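Local coordinates for protein alpha-1,3-glucanase (Bacillus circulans, PDB 5ZRU) that probably hydrolyses alpha-1,3-glucan, this chain being the GH87 catalytic unit of a longer protein that also carries carbohydrate-binding modules, at residues F227-M232 with I257-P262; A540-Y545 with N565-Q570. All coordinates share one frame; numbering follows the deposited sequence.

Contact 1: F227-M232 with I257-P262; sequences FHLGNM and IQFTNP
Leu229 meets Ile257 and Phe259 on one side of two parallel strands. Leu229 CD1 lies 3.5 Å from Ile257 CG2. Phe259 packs against the same leucine, its CE1 3.9 Å from Leu229 CB. The phenylalanine ring also takes Asn231 O at its edge, in plane, 3.4 Å from Phe259 CD1. On the other side Thr260 CG2 sits at the edge of the His228 ring, 3.7 Å from His228 CD2. Gln258 N gives a nearly straight bond to Phe227 O (2.8 Å). Leu229 N donates to Gln258 O, and Thr260 N to Leu229 O. Such parallel pairing between coils is consistent with the beta-helix of the pectate lyase-like clan. Past the strands, Asn261 takes over with its side chain. Its CG is anti to the backbone N (chi1 -164°), which brings ND2 within 3.1 Å of Gly230 O, in the plane of the amide. Asn261 OD1 is bonded to the side chain of Asn263. Water 1 donates to Leu229 O and accepts from Asn261 N, bridging the two segments where the strands end. Gln258 folds back at chi2 (67°) and donates NE2 to Phe259 O. Helix 203-216 covers the leucine side through Leu203 and Phe206, while strand 277-285 continues the parallel pairing beyond Ile257 and Phe259.

Contact 2: A540-Y545 with N565-Q570; sequences AAIYTY and NLYFIQ
Ala540 rests its CB on Leu566 O, 3.5 Å away. Ala541 N donates to the same carbonyl, in the carbonyl plane, but the bond is bent, with 135° at the hydrogen. Ile542 O then accepts from Phe568 N at 2.9 Å. The Ile542 side chain runs alongside Tyr567, and Ile542 CD1 lies 4.0 Å from Tyr567 CD1. The strands are parallel and belong to neighbouring coils of a right-handed beta-helix, consistent with the pectate lyase-like clan of this domain. Strand 502-505 pairs with the other side of strand 542-544. Tyr543 and Phe568 also point the same way, both with CG anti to the backbone N (chi1 170° in Tyr543). The planes are 21° apart, and the offset leaves little ring-on-ring overlap; Tyr543 CD1 comes within 3.8 Å of Phe568 CD2. Ser534 binds the Tyr543 hydroxyl, and His537 meets both rings. Thr544 N donates to Phe568 O. Thr544 OG1 accepts from Gln570 N at 2.9 Å and is also bonded to Thr546 O, while Thr544 CG2 lies 3.8 Å from Ile569 CD1. A valine here would probably leave Gln570 N without its acceptor and Thr546 O without this hydroxyl partner. Next along, the Tyr545 ring stacks on Phe533.

In the fold
Contacts 1 and 2 both join strands of the D2 family region, on opposite sides of the chain's centre. Their centres are 50 Å apart and their nearest atoms about 35 Å apart, so they do not touch. Contact 1 closes before contact 2 opens along the chain. Both are parallel pairings of strands from successive coils. Contact 1 lies near a calcium site: the side chain of His228 is about 5 Å from the ion, and Asp202, one of its ligands, bonds to His228 N. Gln258 also touches a bound PE5 molecule. Contact 2 lies away from the metal sites, with the Tyr567 side chain about 13 Å from a calcium ion.

Contact 1: F227-M232 with I257-P262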
loop_
_atom_site.group_PDB
_atom_site.type_symbol
_atom_site.label_atom_id
_atom_site.label_comp_id
_atom_site.label_asym_id
_atom_site.label_seq_id
_atom_site.Cartn_x
_atom_site.Cartn_y
_atom_site.Cartn_z
ATOM N N PHE A 227 1.415 -17.510 -15.748
ATOM C CA PHE A 227 0.472 -17.407 -16.847
ATOM C C PHE A 227 0.435 -15.966 -17.329
ATOM O O PHE A 227 0.510 -15.034 -16.521
ATOM C CB PHE A 227 -0.904 -17.880 -16.402
ATOM C CG PHE A 227 -0.907 -19.307 -15.974
ATOM C CD1 PHE A 227 -1.164 -20.316 -16.888
ATOM C CD2 PHE A 227 -0.583 -19.648 -14.664
ATOM C CE1 PHE A 227 -1.152 -21.645 -16.495
ATOM C CE2 PHE A 227 -0.552 -20.967 -14.269
ATOM C CZ PHE A 227 -0.839 -21.970 -15.186
ATOM N N HIS A 228 0.329 -15.788 -18.644
ATOM C CA HIS A 228 0.453 -14.478 -19.269
ATOM C C HIS A 228 -0.886 -14.067 -19.857
ATOM O O HIS A 228 -1.477 -14.805 -20.657
ATOM C CB HIS A 228 1.544 -14.488 -20.348
ATOM C CG HIS A 228 2.927 -14.658 -19.794
ATOM N ND1 HIS A 228 3.498 -15.894 -19.582
ATOM C CD2 HIS A 228 3.844 -13.747 -19.389
ATOM C CE1 HIS A 228 4.714 -15.737 -19.084
ATOM N NE2 HIS A 228 4.946 -14.443 -18.955
ATOM N N LEU A 229 -1.360 -12.890 -19.464
ATOM C CA LEU A 229 -2.661 -12.392 -19.893
ATOM C C LEU A 229 -2.459 -11.070 -20.624
ATOM O O LEU A 229 -2.085 -10.067 -20.006
ATOM C CB LEU A 229 -3.603 -12.226 -18.699
ATOM C CG LEU A 229 -3.809 -13.448 -17.801
ATOM C CD1 LEU A 229 -4.902 -13.150 -16.769
ATOM C CD2 LEU A 229 -4.199 -14.678 -18.604
ATOM N N GLY A 230 -2.702 -11.069 -21.936
ATOM C CA GLY A 230 -2.438 -9.931 -22.793
ATOM C C GLY A 230 -3.511 -8.868 -22.834
ATOM O O GLY A 230 -3.467 -7.982 -23.692
ATOM N N ASN A 231 -4.492 -8.934 -21.945
ATOM C CA ASN A 231 -5.434 -7.838 -21.777
ATOM C C ASN A 231 -6.099 -7.981 -20.419
ATOM O O ASN A 231 -5.739 -8.855 -19.621
ATOM C CB ASN A 231 -6.475 -7.797 -22.896
ATOM C CG ASN A 231 -6.833 -6.368 -23.276
ATOM O OD1 ASN A 231 -7.504 -5.637 -22.511
ATOM N ND2 ASN A 231 -6.371 -5.948 -24.457
ATOM N N MET A 232 -7.085 -7.121 -20.163
ATOM C CA MET A 232 -7.828 -7.188 -18.911
ATOM C C MET A 232 -8.583 -8.511 -18.834
ATOM O O MET A 232 -9.158 -8.974 -19.825
ATOM C CB MET A 232 -8.800 -6.009 -18.814
ATOM C CG MET A 232 -9.583 -5.916 -17.481
ATOM S SD MET A 232 -10.812 -4.606 -17.475
ATOM C CE MET A 232 -9.787 -3.141 -17.733
ATOM N N ILE A 257 0.180 -14.484 -12.109
ATOM C CA ILE A 257 -0.546 -13.939 -13.248
ATOM C C ILE A 257 0.200 -12.691 -13.702
ATOM O O ILE A 257 0.304 -11.708 -12.954
ATOM C CB ILE A 257 -2.010 -13.618 -12.910
ATOM C CG1 ILE A 257 -2.799 -14.899 -12.604
ATOM C CG2 ILE A 257 -2.661 -12.889 -14.085
ATOM C CD1 ILE A 257 -4.274 -14.629 -12.232
ATOM N N GLN A 258 0.722 -12.727 -14.920
ATOM C CA GLN A 258 1.515 -11.630 -15.463
ATOM C C GLN A 258 0.724 -10.969 -16.581
ATOM O O GLN A 258 0.552 -11.559 -17.653
ATOM C CB GLN A 258 2.861 -12.126 -15.989
ATOM C CG GLN A 258 3.668 -11.005 -16.642
ATOM C CD GLN A 258 4.112 -9.972 -15.632
ATOM O OE1 GLN A 258 4.855 -10.289 -14.700
ATOM N NE2 GLN A 258 3.644 -8.729 -15.795
ATOM N N PHE A 259 0.223 -9.761 -16.336
ATOM C CA PHE A 259 -0.385 -8.997 -17.414
ATOM C C PHE A 259 0.718 -8.401 -18.276
ATOM O O PHE A 259 1.672 -7.820 -17.759
ATOM C CB PHE A 259 -1.306 -7.912 -16.856
ATOM C CG PHE A 259 -2.547 -8.471 -16.212
ATOM C CD1 PHE A 259 -3.661 -8.775 -16.983
ATOM C CD2 PHE A 259 -2.586 -8.729 -14.842
ATOM C CE1 PHE A 259 -4.792 -9.303 -16.405
ATOM C CE2 PHE A 259 -3.728 -9.262 -14.251
ATOM C CZ PHE A 259 -4.829 -9.539 -15.027
ATOM N N THR A 260 0.600 -8.571 -19.597
ATOM C CA THR A 260 1.673 -8.209 -20.510
ATOM C C THR A 260 1.407 -6.943 -21.307
ATOM O O THR A 260 2.317 -6.470 -22.001
ATOM C CB THR A 260 1.944 -9.355 -21.499
ATOM O OG1 THR A 260 0.753 -9.631 -22.248
ATOM C CG2 THR A 260 2.380 -10.612 -20.754
ATOM N N ASN A 261 0.203 -6.385 -21.237
ATOM C CA ASN A 261 -0.177 -5.269 -22.093
ATOM C C ASN A 261 0.030 -3.958 -21.348
ATOM O O ASN A 261 -0.560 -3.771 -20.273
ATOM C CB ASN A 261 -1.633 -5.421 -22.527
ATOM C CG ASN A 261 -2.005 -4.530 -23.707
ATOM O OD1 ASN A 261 -1.521 -3.413 -23.834
ATOM N ND2 ASN A 261 -2.900 -5.025 -24.561
ATOM N N PRO A 262 0.843 -3.030 -21.864
ATOM C CA PRO A 262 1.086 -1.763 -21.161
ATOM C C PRO A 262 0.037 -0.692 -21.400
ATOM O O PRO A 262 0.134 0.382 -20.800
ATOM C CB PRO A 262 2.441 -1.319 -21.738
ATOM C CG PRO A 262 2.343 -1.772 -23.178
ATOM C CD PRO A 262 1.637 -3.131 -23.104
HETATM O O HOH W 1 -2.249 -7.288 -20.054
#

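Contact 2: A540-Y545 with N565-Q570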
loop_
_atom_site.group_PDB
_atom_site.type_symbol
_atom_site.label_atom_id
_atom_site.label_comp_id
_atom_site.label_asym_id
_atom_site.label_seq_id
_atom_site.Cartn_x
_atom_site.Cartn_y
_atom_site.Cartn_z
ATOM N N ALA A 540 4.946 20.698 16.172
ATOM C CA ALA A 540 4.298 20.658 17.474
ATOM C C ALA A 540 3.588 19.327 17.712
ATOM O O ALA A 540 3.399 18.512 16.804
ATOM C CB ALA A 540 3.287 21.803 17.602
ATOM N N ALA A 541 3.159 19.132 18.962
ATOM C CA ALA A 541 2.272 18.011 19.271
ATOM C C ALA A 541 0.904 18.195 18.622
ATOM O O ALA A 541 0.357 17.261 18.025
ATOM C CB ALA A 541 2.117 17.858 20.781
ATOM N N ILE A 542 0.318 19.384 18.758
ATOM C CA ILE A 542 -0.988 19.690 18.189
ATOM C C ILE A 542 -0.898 21.030 17.479
ATOM O O ILE A 542 -0.386 22.002 18.045
ATOM C CB ILE A 542 -2.091 19.728 19.265
ATOM C CG1 ILE A 542 -2.100 18.416 20.061
ATOM C CG2 ILE A 542 -3.447 20.000 18.631
ATOM C CD1 ILE A 542 -2.983 18.460 21.325
ATOM N N TYR A 543 -1.453 21.090 16.273
ATOM C CA TYR A 543 -1.333 22.228 15.369
ATOM C C TYR A 543 -2.684 22.497 14.736
ATOM O O TYR A 543 -3.315 21.574 14.223
ATOM C CB TYR A 543 -0.279 21.909 14.292
ATOM C CG TYR A 543 -0.166 22.856 13.117
ATOM C CD1 TYR A 543 -0.015 24.228 13.302
ATOM C CD2 TYR A 543 -0.134 22.360 11.817
ATOM C CE1 TYR A 543 0.121 25.090 12.205
ATOM C CE2 TYR A 543 0.008 23.202 10.726
ATOM C CZ TYR A 543 0.137 24.564 10.927
ATOM O OH TYR A 543 0.297 25.386 9.837
ATOM N N THR A 544 -3.141 23.750 14.765
ATOM C CA THR A 544 -4.262 24.135 13.923
ATOM C C THR A 544 -3.892 25.381 13.132
ATOM O O THR A 544 -3.123 26.233 13.591
ATOM C CB THR A 544 -5.573 24.381 14.712
ATOM O OG1 THR A 544 -5.601 25.726 15.204
ATOM C CG2 THR A 544 -5.734 23.377 15.886
ATOM N N TYR A 545 -4.409 25.448 11.912
ATOM C CA TYR A 545 -4.333 26.644 11.082
ATOM C C TYR A 545 -5.738 27.090 10.691
ATOM O O TYR A 545 -5.948 27.688 9.634
ATOM C CB TYR A 545 -3.442 26.418 9.855
ATOM C CG TYR A 545 -3.839 25.260 8.972
ATOM C CD1 TYR A 545 -3.509 23.947 9.323
ATOM C CD2 TYR A 545 -4.515 25.471 7.772
ATOM C CE1 TYR A 545 -3.871 22.880 8.521
ATOM C CE2 TYR A 545 -4.876 24.400 6.953
ATOM C CZ TYR A 545 -4.543 23.106 7.336
ATOM O OH TYR A 545 -4.894 22.033 6.546
ATOM N N ASN A 565 6.149 25.486 22.862
ATOM C CA ASN A 565 4.828 25.634 23.463
ATOM C C ASN A 565 4.006 24.351 23.454
ATOM O O ASN A 565 2.885 24.364 23.979
ATOM C CB ASN A 565 4.031 26.731 22.744
ATOM C CG ASN A 565 4.601 28.118 22.980
ATOM O OD1 ASN A 565 4.601 28.963 22.085
ATOM N ND2 ASN A 565 5.097 28.356 24.189
ATOM N N LEU A 566 4.522 23.261 22.859
ATOM C CA LEU A 566 3.824 21.980 22.725
ATOM C C LEU A 566 2.666 22.067 21.737
ATOM O O LEU A 566 2.477 21.166 20.916
ATOM C CB LEU A 566 3.298 21.473 24.076
ATOM C CG LEU A 566 4.216 20.653 24.981
ATOM C CD1 LEU A 566 5.650 21.106 24.889
ATOM C CD2 LEU A 566 3.729 20.719 26.429
ATOM N N TYR A 567 1.866 23.122 21.827
ATOM C CA TYR A 567 0.749 23.329 20.920
ATOM C C TYR A 567 0.960 24.609 20.138
ATOM O O TYR A 567 1.601 25.549 20.613
ATOM C CB TYR A 567 -0.588 23.436 21.647
ATOM C CG TYR A 567 -0.627 22.716 22.949
ATOM C CD1 TYR A 567 -0.703 21.337 22.983
ATOM C CD2 TYR A 567 -0.588 23.409 24.150
ATOM C CE1 TYR A 567 -0.728 20.663 24.176
ATOM C CE2 TYR A 567 -0.624 22.749 25.351
ATOM C CZ TYR A 567 -0.699 21.371 25.362
ATOM O OH TYR A 567 -0.739 20.684 26.556
ATOM N N PHE A 568 0.394 24.638 18.939
ATOM C CA PHE A 568 0.438 25.818 18.077
ATOM C C PHE A 568 -0.964 25.930 17.485
ATOM O O PHE A 568 -1.257 25.338 16.441
ATOM C CB PHE A 568 1.514 25.685 17.013
ATOM C CG PHE A 568 1.700 26.920 16.181
ATOM C CD1 PHE A 568 1.376 28.168 16.686
ATOM C CD2 PHE A 568 2.177 26.832 14.887
ATOM C CE1 PHE A 568 1.539 29.310 15.913
ATOM C CE2 PHE A 568 2.347 27.971 14.110
ATOM C CZ PHE A 568 2.030 29.207 14.623
ATOM N N ILE A 569 -1.823 26.679 18.169
ATOM C CA ILE A 569 -3.259 26.702 17.907
ATOM C C ILE A 569 -3.641 28.087 17.410
ATOM O O ILE A 569 -3.311 29.093 18.044
ATOM C CB ILE A 569 -4.063 26.350 19.174
ATOM C CG1 ILE A 569 -3.525 25.071 19.822
ATOM C CG2 ILE A 569 -5.542 26.239 18.857
ATOM C CD1 ILE A 569 -3.556 23.861 18.913
ATOM N N GLN A 570 -4.351 28.140 16.292
ATOM C CA GLN A 570 -4.820 29.421 15.789
ATOM C C GLN A 570 -5.935 29.953 16.680
ATOM O O GLN A 570 -6.790 29.198 17.152
ATOM C CB GLN A 570 -5.306 29.281 14.350
ATOM C CG GLN A 570 -5.782 30.580 13.728
ATOM C CD GLN A 570 -5.963 30.460 12.228
ATOM O OE1 GLN A 570 -5.129 29.871 11.539
ATOM N NE2 GLN A 570 -7.053 31.008 11.717
#